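PDB 3I2W: syndapin from Drosophila melanogaster, which probably acts in endocytosis and regulates uptake of plasma-membrane proteins, its dimeric F-BAR domain, the part in this chain, being a membrane-binding module. Local coordinates for residues L133-V137 / A196-I200; A126-W130 / Y203-Y207; A35-K39 / H83-K87; V94-I98 / I232-V236. All coordinates share one frame; numbering follows the deposited sequence.

From the N terminus, helix 11-58 runs out and helix 63-105 returns beside it, so that contact 3 (35-39 with 83-87) closes the first loop as an antiparallel helix pair. Further along helix 63-105 lies residue range 94-98, which opens contact 4; its partner at 232-236 comes only near the end of helix 169-240. The long excursion between them contains contact 2 (126-130 with 203-207), which in turn encloses contact 1 (133-137 with 196-200), both joining helix 114-159 to helix 169-240. Contacts 1 and 2 touch, their centres about 11 Å apart, whereas contacts 1 and 3 lie on opposite sides of the chain's centre, about 63 Å apart between centres.

Contact 1: L133-V137 / A196-I200; sequences LLAKV and AIAEI
The carbonyl oxygen of Ala196 takes two backbone donors, Ile200 N at 3.1 Å and Glu199 N at 3.0 Å, and Val137 presses a methyl group against this turn from the facing helix. The methyl is Val137 CG2, 3.6 Å from Ala196 O. It lies anti to the carbonyl carbon of Val137, while CG1 is anti to the backbone N (chi1 161°). From this position Val137 CG2 touches Ala196 CB at 3.8 Å, Ile197 CG1 at 4.0 Å and Ile200 CG2 at 3.9 Å. One turn away Leu133 faces Ile200, with CB of Leu133 3.8 Å from CB of Ile200. The two methyls of Leu133 divide the work: Leu133 CD1 rests near the backbone of Glu199 and Ile200, and Leu133 CD2 lies against the carboxylate, 3.7 Å from Glu199 OE2, with the two side chains nearly perpendicular. Lys136 extends along the same margin, its ammonium near the Glu199 carboxylate but not paired with it. The contact is therefore apolar at its centre with charges along one margin. The segments 133-137 and 196-200 run antiparallel at 163°, joining helix 114-159 to helix 169-240, while Pro284 of the second subunit packs on Leu134 and Ile200.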
loop_
_atom_site.group_PDB
_atom_site.type_symbol
_atom_site.label_atom_id
_atom_site.label_comp_id
_atom_site.label_asym_id
_atom_site.label_seq_id
_atom_site.Cartn_x
_atom_site.Cartn_y
_atom_site.Cartn_z
ATOM N N LEU B 133 -47.424 -21.107 -29.561
ATOM C CA LEU B 133 -47.890 -20.345 -30.711
ATOM C C LEU B 133 -46.734 -20.006 -31.679
ATOM O O LEU B 133 -46.891 -20.034 -32.885
ATOM C CB LEU B 133 -48.793 -19.160 -30.314
ATOM C CG LEU B 133 -49.817 -19.526 -29.215
ATOM C CD1 LEU B 133 -50.677 -18.398 -28.820
ATOM C CD2 LEU B 133 -50.713 -20.672 -29.549
ATOM N N LEU B 134 -45.553 -19.719 -31.177
ATOM C CA LEU B 134 -44.440 -19.479 -32.096
ATOM C C LEU B 134 -44.054 -20.735 -32.943
ATOM O O LEU B 134 -43.735 -20.618 -34.121
ATOM C CB LEU B 134 -43.232 -18.931 -31.334
ATOM C CG LEU B 134 -42.105 -18.414 -32.206
ATOM C CD1 LEU B 134 -42.408 -17.035 -32.827
ATOM C CD2 LEU B 134 -40.876 -18.370 -31.397
ATOM N N ALA B 135 -44.095 -21.906 -32.301
ATOM C CA ALA B 135 -43.790 -23.182 -32.909
ATOM C C ALA B 135 -44.780 -23.446 -34.068
ATOM O O ALA B 135 -44.383 -23.622 -35.221
ATOM C CB ALA B 135 -43.840 -24.303 -31.849
ATOM N N LYS B 136 -46.062 -23.459 -33.744
ATOM C CA LYS B 136 -47.099 -23.389 -34.725
ATOM C C LYS B 136 -46.768 -22.399 -35.824
ATOM O O LYS B 136 -46.661 -22.794 -36.975
ATOM C CB LYS B 136 -48.410 -23.064 -34.059
ATOM C CG LYS B 136 -48.909 -24.201 -33.177
ATOM C CD LYS B 136 -50.353 -23.911 -32.763
ATOM C CE LYS B 136 -50.792 -24.658 -31.506
ATOM N NZ LYS B 136 -50.729 -26.123 -31.741
ATOM N N VAL B 137 -46.542 -21.135 -35.518
ATOM C CA VAL B 137 -46.316 -20.252 -36.624
ATOM C C VAL B 137 -45.214 -20.822 -37.457
ATOM O O VAL B 137 -45.297 -20.805 -38.648
ATOM C CB VAL B 137 -46.059 -18.804 -36.243
ATOM C CG1 VAL B 137 -45.387 -18.056 -37.371
ATOM C CG2 VAL B 137 -47.354 -18.118 -35.940
ATOM N N ALA B 196 -52.367 -18.915 -37.639
ATOM C CA ALA B 196 -51.448 -19.152 -36.583
ATOM C C ALA B 196 -50.891 -17.778 -36.256
ATOM O O ALA B 196 -50.789 -17.400 -35.085
ATOM C CB ALA B 196 -50.364 -20.121 -37.018
ATOM N N ILE B 197 -50.594 -17.006 -37.290
ATOM C CA ILE B 197 -50.212 -15.633 -37.077
ATOM C C ILE B 197 -51.265 -14.826 -36.310
ATOM O O ILE B 197 -50.963 -14.117 -35.349
ATOM C CB ILE B 197 -49.865 -14.977 -38.345
ATOM C CG1 ILE B 197 -48.436 -15.388 -38.679
ATOM C CG2 ILE B 197 -49.883 -13.495 -38.145
ATOM C CD1 ILE B 197 -47.990 -15.111 -40.034
ATOM N N ALA B 198 -52.509 -14.948 -36.718
ATOM C CA ALA B 198 -53.563 -14.315 -35.997
ATOM C C ALA B 198 -53.601 -14.783 -34.548
ATOM O O ALA B 198 -53.920 -13.988 -33.682
ATOM C CB ALA B 198 -54.922 -14.589 -36.698
ATOM N N GLU B 199 -53.302 -16.050 -34.276
ATOM C CA GLU B 199 -53.617 -16.621 -32.954
ATOM C C GLU B 199 -52.611 -16.122 -31.916
ATOM O O GLU B 199 -52.949 -15.866 -30.744
ATOM C CB GLU B 199 -53.583 -18.148 -32.981
ATOM C CG GLU B 199 -54.545 -18.814 -32.023
ATOM C CD GLU B 199 -54.056 -20.207 -31.551
ATOM O OE1 GLU B 199 -53.401 -20.909 -32.368
ATOM O OE2 GLU B 199 -54.321 -20.609 -30.371
ATOM N N ILE B 200 -51.375 -16.022 -32.400
ATOM C CA ILE B 200 -50.237 -15.542 -31.673
ATOM C C ILE B 200 -50.426 -14.052 -31.514
ATOM O O ILE B 200 -50.243 -13.568 -30.402
ATOM C CB ILE B 200 -48.866 -15.909 -32.363
ATOM C CG1 ILE B 200 -47.672 -15.491 -31.529
ATOM C CG2 ILE B 200 -48.676 -15.194 -33.649
ATOM C CD1 ILE B 200 -47.107 -16.557 -30.722
#

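Contact 2: A126-W130 / Y203-Y207; sequences AQKPW and YNSVY
Two side-chain hydrogen bonds connect the helices. Gln127 NE2 donates to Tyr207 OH at 3.0 Å, with the hydroxyl close to the amide plane; the same hydroxyl is also bonded to the carbonyl oxygen of Trp5. Trp130 NE1 donates to Asn204 OD1 at 3.1 Å, leaving the indole edge in the ring plane but meeting the Asn204 carbonyl tilted 30° from its plane. The aromatic contact is a face-to-face stack of Trp130 on Tyr207: the centroids of the five-membered ring and the phenol are 3.7 Å apart and the planes differ by 13°. CG of Trp130 stands anti to the backbone N (chi1 -176°), which carries the indole across to the Tyr207 ring. Trp130 CB adds a CH-pi contact, 4.1 Å from the centroid of the Tyr207 ring. The stack and the bond at NE1 together restrict how the indole can turn. Apolar packing completes the contact, Pro129 CB lying 3.4 Å from Tyr203 CE2 and Trp130 CB 4.0 Å from Tyr203 CD2. With an alanine in place of Trp130, Tyr207 would probably lose the ring stacked on its face and Asn204 OD1 its indole donor. Helices 114-159 and 169-240 run antiparallel through this region; Trp5 meets the Tyr207 ring edge-to-face, Pro7, Gly8 and Tyr10 lie at Gln127, and Trp283 of the second subunit packs on Trp130, Asn204 and Tyr207.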
loop_
_atom_site.group_PDB
_atom_site.type_symbol
_atom_site.label_atom_id
_atom_site.label_comp_id
_atom_site.label_asym_id
_atom_site.label_seq_id
_atom_site.Cartn_x
_atom_site.Cartn_y
_atom_site.Cartn_z
ATOM N N ALA B 126 -43.842 -18.381 -17.751
ATOM C CA ALA B 126 -44.281 -17.227 -18.462
ATOM C C ALA B 126 -44.152 -17.294 -19.990
ATOM O O ALA B 126 -44.884 -16.615 -20.654
ATOM C CB ALA B 126 -43.531 -16.050 -17.937
ATOM N N GLN B 127 -43.220 -18.056 -20.573
ATOM C CA GLN B 127 -42.969 -17.936 -22.019
ATOM C C GLN B 127 -43.561 -19.122 -22.754
ATOM O O GLN B 127 -43.814 -19.044 -23.965
ATOM C CB GLN B 127 -41.476 -17.853 -22.290
ATOM C CG GLN B 127 -41.103 -17.440 -23.679
ATOM C CD GLN B 127 -39.609 -17.316 -23.876
ATOM O OE1 GLN B 127 -38.828 -18.284 -23.699
ATOM N NE2 GLN B 127 -39.187 -16.112 -24.293
ATOM N N LYS B 128 -43.816 -20.209 -22.028
ATOM C CA LYS B 128 -44.256 -21.452 -22.629
ATOM C C LYS B 128 -45.441 -21.311 -23.631
ATOM O O LYS B 128 -45.251 -21.581 -24.813
ATOM C CB LYS B 128 -44.519 -22.489 -21.567
ATOM C CG LYS B 128 -44.810 -23.820 -22.127
ATOM C CD LYS B 128 -45.177 -24.789 -21.045
ATOM C CE LYS B 128 -44.410 -26.084 -21.300
ATOM N NZ LYS B 128 -44.997 -27.283 -20.587
ATOM N N PRO B 129 -46.635 -20.836 -23.181
ATOM C CA PRO B 129 -47.740 -20.569 -24.121
ATOM C C PRO B 129 -47.334 -19.970 -25.454
ATOM O O PRO B 129 -47.669 -20.503 -26.520
ATOM C CB PRO B 129 -48.580 -19.551 -23.362
ATOM C CG PRO B 129 -48.494 -20.011 -22.015
ATOM C CD PRO B 129 -47.049 -20.472 -21.814
ATOM N N TRP B 130 -46.626 -18.864 -25.396
ATOM C CA TRP B 130 -46.274 -18.133 -26.587
ATOM C C TRP B 130 -45.194 -18.908 -27.367
ATOM O O TRP B 130 -45.065 -18.805 -28.578
ATOM C CB TRP B 130 -45.776 -16.789 -26.121
ATOM C CG TRP B 130 -45.455 -15.858 -27.140
ATOM C CD1 TRP B 130 -46.295 -14.931 -27.684
ATOM C CD2 TRP B 130 -44.188 -15.641 -27.722
ATOM N NE1 TRP B 130 -45.620 -14.170 -28.624
ATOM C CE2 TRP B 130 -44.319 -14.586 -28.647
ATOM C CE3 TRP B 130 -42.954 -16.235 -27.564
ATOM C CZ2 TRP B 130 -43.256 -14.111 -29.398
ATOM C CZ3 TRP B 130 -41.868 -15.765 -28.354
ATOM C CH2 TRP B 130 -42.037 -14.720 -29.240
ATOM N N TYR B 203 -52.265 -13.266 -28.531
ATOM C CA TYR B 203 -51.603 -13.606 -27.269
ATOM C C TYR B 203 -50.497 -12.626 -26.885
ATOM O O TYR B 203 -50.143 -12.576 -25.734
ATOM C CB TYR B 203 -51.053 -15.027 -27.256
ATOM C CG TYR B 203 -50.838 -15.581 -25.860
ATOM C CD1 TYR B 203 -51.908 -15.972 -25.090
ATOM C CD2 TYR B 203 -49.555 -15.748 -25.322
ATOM C CE1 TYR B 203 -51.727 -16.496 -23.814
ATOM C CE2 TYR B 203 -49.348 -16.277 -24.024
ATOM C CZ TYR B 203 -50.442 -16.648 -23.270
ATOM O OH TYR B 203 -50.315 -17.181 -21.979
ATOM N N ASN B 204 -49.977 -11.841 -27.823
ATOM C CA ASN B 204 -48.792 -11.100 -27.574
ATOM C C ASN B 204 -48.865 -10.283 -26.304
ATOM O O ASN B 204 -47.895 -10.165 -25.540
ATOM C CB ASN B 204 -48.497 -10.143 -28.723
ATOM C CG ASN B 204 -47.829 -10.823 -29.905
ATOM O OD1 ASN B 204 -47.495 -12.011 -29.870
ATOM N ND2 ASN B 204 -47.625 -10.057 -30.963
ATOM N N SER B 205 -50.012 -9.682 -26.067
ATOM C CA SER B 205 -50.017 -8.718 -25.048
ATOM C C SER B 205 -50.063 -9.481 -23.738
ATOM O O SER B 205 -49.438 -9.078 -22.765
ATOM C CB SER B 205 -51.157 -7.775 -25.272
ATOM O OG SER B 205 -52.295 -8.431 -24.868
ATOM N N VAL B 206 -50.742 -10.610 -23.706
ATOM C CA VAL B 206 -50.689 -11.429 -22.498
ATOM C C VAL B 206 -49.256 -11.841 -22.183
ATOM O O VAL B 206 -48.862 -11.842 -21.010
ATOM C CB VAL B 206 -51.547 -12.667 -22.635
ATOM C CG1 VAL B 206 -51.258 -13.716 -21.490
ATOM C CG2 VAL B 206 -53.009 -12.252 -22.678
ATOM N N TYR B 207 -48.509 -12.226 -23.228
ATOM C CA TYR B 207 -47.096 -12.569 -23.173
ATOM C C TYR B 207 -46.346 -11.391 -22.588
ATOM O O TYR B 207 -45.728 -11.512 -21.559
ATOM C CB TYR B 207 -46.593 -12.856 -24.590
ATOM C CG TYR B 207 -45.097 -13.144 -24.771
ATOM C CD1 TYR B 207 -44.423 -13.979 -23.908
ATOM C CD2 TYR B 207 -44.407 -12.642 -25.857
ATOM C CE1 TYR B 207 -43.090 -14.259 -24.075
ATOM C CE2 TYR B 207 -43.082 -12.938 -26.039
ATOM C CZ TYR B 207 -42.419 -13.739 -25.137
ATOM O OH TYR B 207 -41.057 -14.025 -25.270
#

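Contact 3: A35-K39 / H83-K87; sequences ADIEK and HMKIK
Glu38 and His83 are brought together by the folded shape of the glutamate: its CG stands anti to the carbonyl carbon (chi1 -44°) and the chain then bends at chi2 (-84°), laying the carboxylate beside the edge of the imidazole. The two planes are only 19° apart. The approach of Glu38 OE1 to His83 CD2 is too short in the model and remains doubtful; Glu38 OE1 is 3.7 Å from His83 NE2 and is not hydrogen-bonded to it. The firmer polar ties run elsewhere. Glu38 OE2 forms a salt bridge with Arg34 and a hydrogen bond with Tyr41 OH of the second subunit, while His83 ND1 is bonded to Ile79 O and its ring meets Tyr41 of both subunits, edge-to-face within the chain. A leucine in place of His83 would probably leave Ile79 O without its side-chain mate and would remove the ring that Tyr41 of each subunit meets. Lys39 and Lys87 extend abreast in a common direction, and their NZ atoms are 3.4 Å apart, a pair of like charges that would be expected to repel. The selenium of Met84, a selenomethionine, lies 4.0 Å from Lys39 CG. Lys87 CG also lies 3.4 Å from Ala35 O, and the segment axes approach to 8.2 Å, consistent with the small side chain of Ala35. Such an antiparallel pairing of helices 11-58 and 63-105, with the second subunit reaching into it, belongs to the helical core of the F-BAR dimer.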
loop_
_atom_site.group_PDB
_atom_site.type_symbol
_atom_site.label_atom_id
_atom_site.label_comp_id
_atom_site.label_asym_id
_atom_site.label_seq_id
_atom_site.Cartn_x
_atom_site.Cartn_y
_atom_site.Cartn_z
ATOM N N ALA B 35 -6.367 -4.531 1.956
ATOM C CA ALA B 35 -6.024 -4.832 3.348
ATOM C C ALA B 35 -4.669 -5.441 3.505
ATOM O O ALA B 35 -4.039 -5.254 4.504
ATOM C CB ALA B 35 -7.046 -5.773 3.919
ATOM N N ASP B 36 -4.228 -6.236 2.553
ATOM C CA ASP B 36 -2.960 -6.911 2.735
ATOM C C ASP B 36 -1.885 -5.882 2.465
ATOM O O ASP B 36 -0.874 -5.832 3.137
ATOM C CB ASP B 36 -2.779 -8.052 1.764
ATOM C CG ASP B 36 -3.772 -9.149 1.946
ATOM O OD1 ASP B 36 -4.355 -9.268 3.034
ATOM O OD2 ASP B 36 -3.962 -9.937 0.972
ATOM N N ILE B 37 -2.107 -5.063 1.460
ATOM C CA ILE B 37 -1.219 -3.979 1.212
ATOM C C ILE B 37 -1.054 -3.080 2.446
ATOM O O ILE B 37 0.068 -2.654 2.746
ATOM C CB ILE B 37 -1.611 -3.224 -0.043
ATOM C CG1 ILE B 37 -1.118 -4.027 -1.222
ATOM C CG2 ILE B 37 -0.993 -1.850 -0.081
ATOM C CD1 ILE B 37 -1.900 -3.805 -2.477
ATOM N N GLU B 38 -2.119 -2.827 3.188
ATOM C CA GLU B 38 -1.965 -1.939 4.325
ATOM C C GLU B 38 -1.261 -2.682 5.442
ATOM O O GLU B 38 -0.361 -2.123 6.047
ATOM C CB GLU B 38 -3.272 -1.294 4.761
ATOM C CG GLU B 38 -4.124 -0.783 3.598
ATOM C CD GLU B 38 -3.711 0.585 3.148
ATOM O OE1 GLU B 38 -3.522 1.413 4.016
ATOM O OE2 GLU B 38 -3.580 0.861 1.941
ATOM N N LYS B 39 -1.634 -3.939 5.679
ATOM C CA LYS B 39 -0.908 -4.829 6.617
ATOM C C LYS B 39 0.544 -4.804 6.262
ATOM O O LYS B 39 1.353 -4.662 7.122
ATOM C CB LYS B 39 -1.388 -6.282 6.478
ATOM C CG LYS B 39 -1.177 -7.190 7.671
ATOM C CD LYS B 39 -1.305 -8.718 7.319
ATOM C CE LYS B 39 -1.203 -9.608 8.607
ATOM N NZ LYS B 39 -2.112 -9.103 9.766
ATOM N N HIS B 83 -2.354 2.132 9.936
ATOM C CA HIS B 83 -2.642 1.284 8.807
ATOM C C HIS B 83 -3.185 -0.092 9.207
ATOM O O HIS B 83 -3.945 -0.641 8.444
ATOM C CB HIS B 83 -1.505 1.229 7.795
ATOM C CG HIS B 83 -1.369 2.472 6.975
ATOM N ND1 HIS B 83 -0.856 3.649 7.481
ATOM C CD2 HIS B 83 -1.675 2.725 5.686
ATOM C CE1 HIS B 83 -0.885 4.584 6.551
ATOM N NE2 HIS B 83 -1.369 4.038 5.449
HETATM N N MSE B 84 -2.870 -0.609 10.402
HETATM C CA MSE B 84 -3.409 -1.883 10.873
HETATM C C MSE B 84 -4.882 -1.798 11.117
HETATM O O MSE B 84 -5.598 -2.769 10.962
HETATM C CB MSE B 84 -2.772 -2.317 12.168
HETATM C CG MSE B 84 -1.466 -3.100 11.996
HETATM SE SE MSE B 84 -1.459 -4.626 10.710
HETATM C CE MSE B 84 -1.488 -6.146 11.972
ATOM N N LYS B 85 -5.329 -0.619 11.522
ATOM C CA LYS B 85 -6.691 -0.373 11.863
ATOM C C LYS B 85 -7.459 -0.250 10.574
ATOM O O LYS B 85 -8.627 -0.585 10.532
ATOM C CB LYS B 85 -6.789 0.927 12.653
ATOM C CG LYS B 85 -7.658 0.823 13.890
ATOM C CD LYS B 85 -8.484 2.117 14.170
ATOM C CE LYS B 85 -9.838 2.116 13.389
ATOM N NZ LYS B 85 -10.769 3.262 13.667
ATOM N N ILE B 86 -6.848 0.232 9.508
ATOM C CA ILE B 86 -7.528 0.233 8.244
ATOM C C ILE B 86 -7.628 -1.213 7.767
ATOM O O ILE B 86 -8.667 -1.678 7.331
ATOM C CB ILE B 86 -6.794 1.047 7.217
ATOM C CG1 ILE B 86 -6.663 2.477 7.688
ATOM C CG2 ILE B 86 -7.548 1.068 5.926
ATOM C CD1 ILE B 86 -5.952 3.312 6.699
ATOM N N LYS B 87 -6.558 -1.960 7.882
ATOM C CA LYS B 87 -6.646 -3.388 7.587
ATOM C C LYS B 87 -7.784 -4.056 8.365
ATOM O O LYS B 87 -8.504 -4.913 7.856
ATOM C CB LYS B 87 -5.316 -4.037 7.920
ATOM C CG LYS B 87 -5.318 -5.480 7.651
ATOM C CD LYS B 87 -5.237 -6.267 8.922
ATOM C CE LYS B 87 -5.732 -7.669 8.667
ATOM N NZ LYS B 87 -5.468 -8.442 9.914
#

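Contact 4: V94-I98 / I232-V236; sequences VNSQI and ILFNV
The amides of Gln97 and Asn235 are nearly coplanar, their planes 28° apart. Gln97 NE2 donates to Asn235 OD1 at 3.0 Å in a straight bond (N-H...O 180°); the acceptor lies in the Gln97 amide plane, while the donor is tilted 19° from that of the Asn235 carbonyl. NE2 is bonded to Asp93 O as well, so two acceptors hold the amide's rotation. Over one face of the Gln97 amide sits the CD1 methyl of Ile232, 3.6 Å from NE2. This is the antiparallel helix packing of an F-BAR bundle, helix 63-105 against helix 169-240, and the polar pair lies beside an apolar seam. In that seam Ile232 is the shared piece: its CG2, anti to the backbone N, touches Val94 CG1 at 3.8 Å and Ile98 CD1 at 3.5 Å. Val94 and Ile232 lie alongside with their ends reversed, and Val94 spreads its methyls, CG1 reaching Val236 CG2 at 4.1 Å and CG2 lying 4.1 Å from Asn235 CB. Helix 11-58 adds a third layer, Leu27 and Gln28 packing on Ile98, with Asn95 ND2 bonded to Gln28 O. Beyond helix 169-240, Ile259 of the second subunit packs on Leu233 and Phe234.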
loop_
_atom_site.group_PDB
_atom_site.type_symbol
_atom_site.label_atom_id
_atom_site.label_comp_id
_atom_site.label_asym_id
_atom_site.label_seq_id
_atom_site.Cartn_x
_atom_site.Cartn_y
_atom_site.Cartn_z
ATOM N N VAL B 94 -16.127 -4.083 6.858
ATOM C CA VAL B 94 -16.633 -4.087 5.517
ATOM C C VAL B 94 -16.749 -5.490 4.943
ATOM O O VAL B 94 -17.825 -5.913 4.556
ATOM C CB VAL B 94 -15.813 -3.171 4.634
ATOM C CG1 VAL B 94 -16.431 -3.078 3.262
ATOM C CG2 VAL B 94 -15.763 -1.792 5.256
ATOM N N ASN B 95 -15.668 -6.248 4.901
ATOM C CA ASN B 95 -15.804 -7.506 4.235
ATOM C C ASN B 95 -16.892 -8.410 4.838
ATOM O O ASN B 95 -17.624 -8.980 4.112
ATOM C CB ASN B 95 -14.461 -8.197 3.982
ATOM C CG ASN B 95 -13.970 -7.993 2.567
ATOM O OD1 ASN B 95 -14.632 -7.352 1.760
ATOM N ND2 ASN B 95 -12.779 -8.475 2.269
ATOM N N SER B 96 -16.999 -8.508 6.151
ATOM C CA SER B 96 -18.002 -9.338 6.836
ATOM C C SER B 96 -19.422 -8.952 6.444
ATOM O O SER B 96 -20.318 -9.817 6.357
ATOM C CB SER B 96 -17.916 -9.089 8.327
ATOM O OG SER B 96 -18.133 -7.684 8.507
ATOM N N GLN B 97 -19.646 -7.660 6.237
ATOM C CA GLN B 97 -20.960 -7.237 5.840
ATOM C C GLN B 97 -21.290 -7.894 4.524
ATOM O O GLN B 97 -22.322 -8.454 4.382
ATOM C CB GLN B 97 -20.977 -5.763 5.624
ATOM C CG GLN B 97 -21.380 -4.952 6.779
ATOM C CD GLN B 97 -21.568 -3.502 6.344
ATOM O OE1 GLN B 97 -22.700 -3.088 6.131
ATOM N NE2 GLN B 97 -20.477 -2.755 6.140
ATOM N N ILE B 98 -20.406 -7.789 3.555
ATOM C CA ILE B 98 -20.585 -8.392 2.277
ATOM C C ILE B 98 -20.681 -9.873 2.412
ATOM O O ILE B 98 -21.565 -10.495 1.841
ATOM C CB ILE B 98 -19.457 -8.034 1.322
ATOM C CG1 ILE B 98 -19.399 -6.516 1.203
ATOM C CG2 ILE B 98 -19.732 -8.642 -0.078
ATOM C CD1 ILE B 98 -18.199 -6.023 0.411
ATOM N N ILE B 232 -21.483 0.068 0.638
ATOM C CA ILE B 232 -20.246 -0.578 1.020
ATOM C C ILE B 232 -19.110 0.255 0.434
ATOM O O ILE B 232 -18.191 0.627 1.133
ATOM C CB ILE B 232 -20.220 -1.979 0.432
ATOM C CG1 ILE B 232 -21.158 -2.906 1.173
ATOM C CG2 ILE B 232 -18.849 -2.540 0.366
ATOM C CD1 ILE B 232 -20.823 -3.091 2.573
ATOM N N LEU B 233 -19.192 0.602 -0.838
ATOM C CA LEU B 233 -18.258 1.570 -1.335
ATOM C C LEU B 233 -18.056 2.796 -0.418
ATOM O O LEU B 233 -16.917 3.128 -0.136
ATOM C CB LEU B 233 -18.548 1.957 -2.779
ATOM C CG LEU B 233 -18.282 0.860 -3.803
ATOM C CD1 LEU B 233 -18.380 1.387 -5.187
ATOM C CD2 LEU B 233 -16.935 0.271 -3.612
ATOM N N PHE B 234 -19.096 3.458 0.065
ATOM C CA PHE B 234 -18.910 4.517 1.062
ATOM C C PHE B 234 -18.269 3.992 2.325
ATOM O O PHE B 234 -17.429 4.661 2.943
ATOM C CB PHE B 234 -20.230 5.132 1.493
ATOM C CG PHE B 234 -20.842 6.113 0.492
ATOM C CD1 PHE B 234 -20.164 7.239 0.069
ATOM C CD2 PHE B 234 -22.125 5.934 0.037
ATOM C CE1 PHE B 234 -20.735 8.143 -0.820
ATOM C CE2 PHE B 234 -22.702 6.854 -0.850
ATOM C CZ PHE B 234 -21.999 7.948 -1.275
ATOM N N ASN B 235 -18.654 2.805 2.751
ATOM C CA ASN B 235 -18.085 2.273 3.953
ATOM C C ASN B 235 -16.594 2.092 3.741
ATOM O O ASN B 235 -15.829 2.381 4.622
ATOM C CB ASN B 235 -18.716 0.942 4.276
ATOM C CG ASN B 235 -20.129 1.070 4.829
ATOM O OD1 ASN B 235 -20.770 0.083 5.115
ATOM N ND2 ASN B 235 -20.606 2.259 4.975
ATOM N N VAL B 236 -16.185 1.628 2.566
ATOM C CA VAL B 236 -14.793 1.475 2.229
ATOM C C VAL B 236 -14.140 2.832 2.377
ATOM O O VAL B 236 -13.153 2.996 3.150
ATOM C CB VAL B 236 -14.591 1.034 0.789
ATOM C CG1 VAL B 236 -13.138 0.992 0.492
ATOM C CG2 VAL B 236 -15.111 -0.338 0.576
#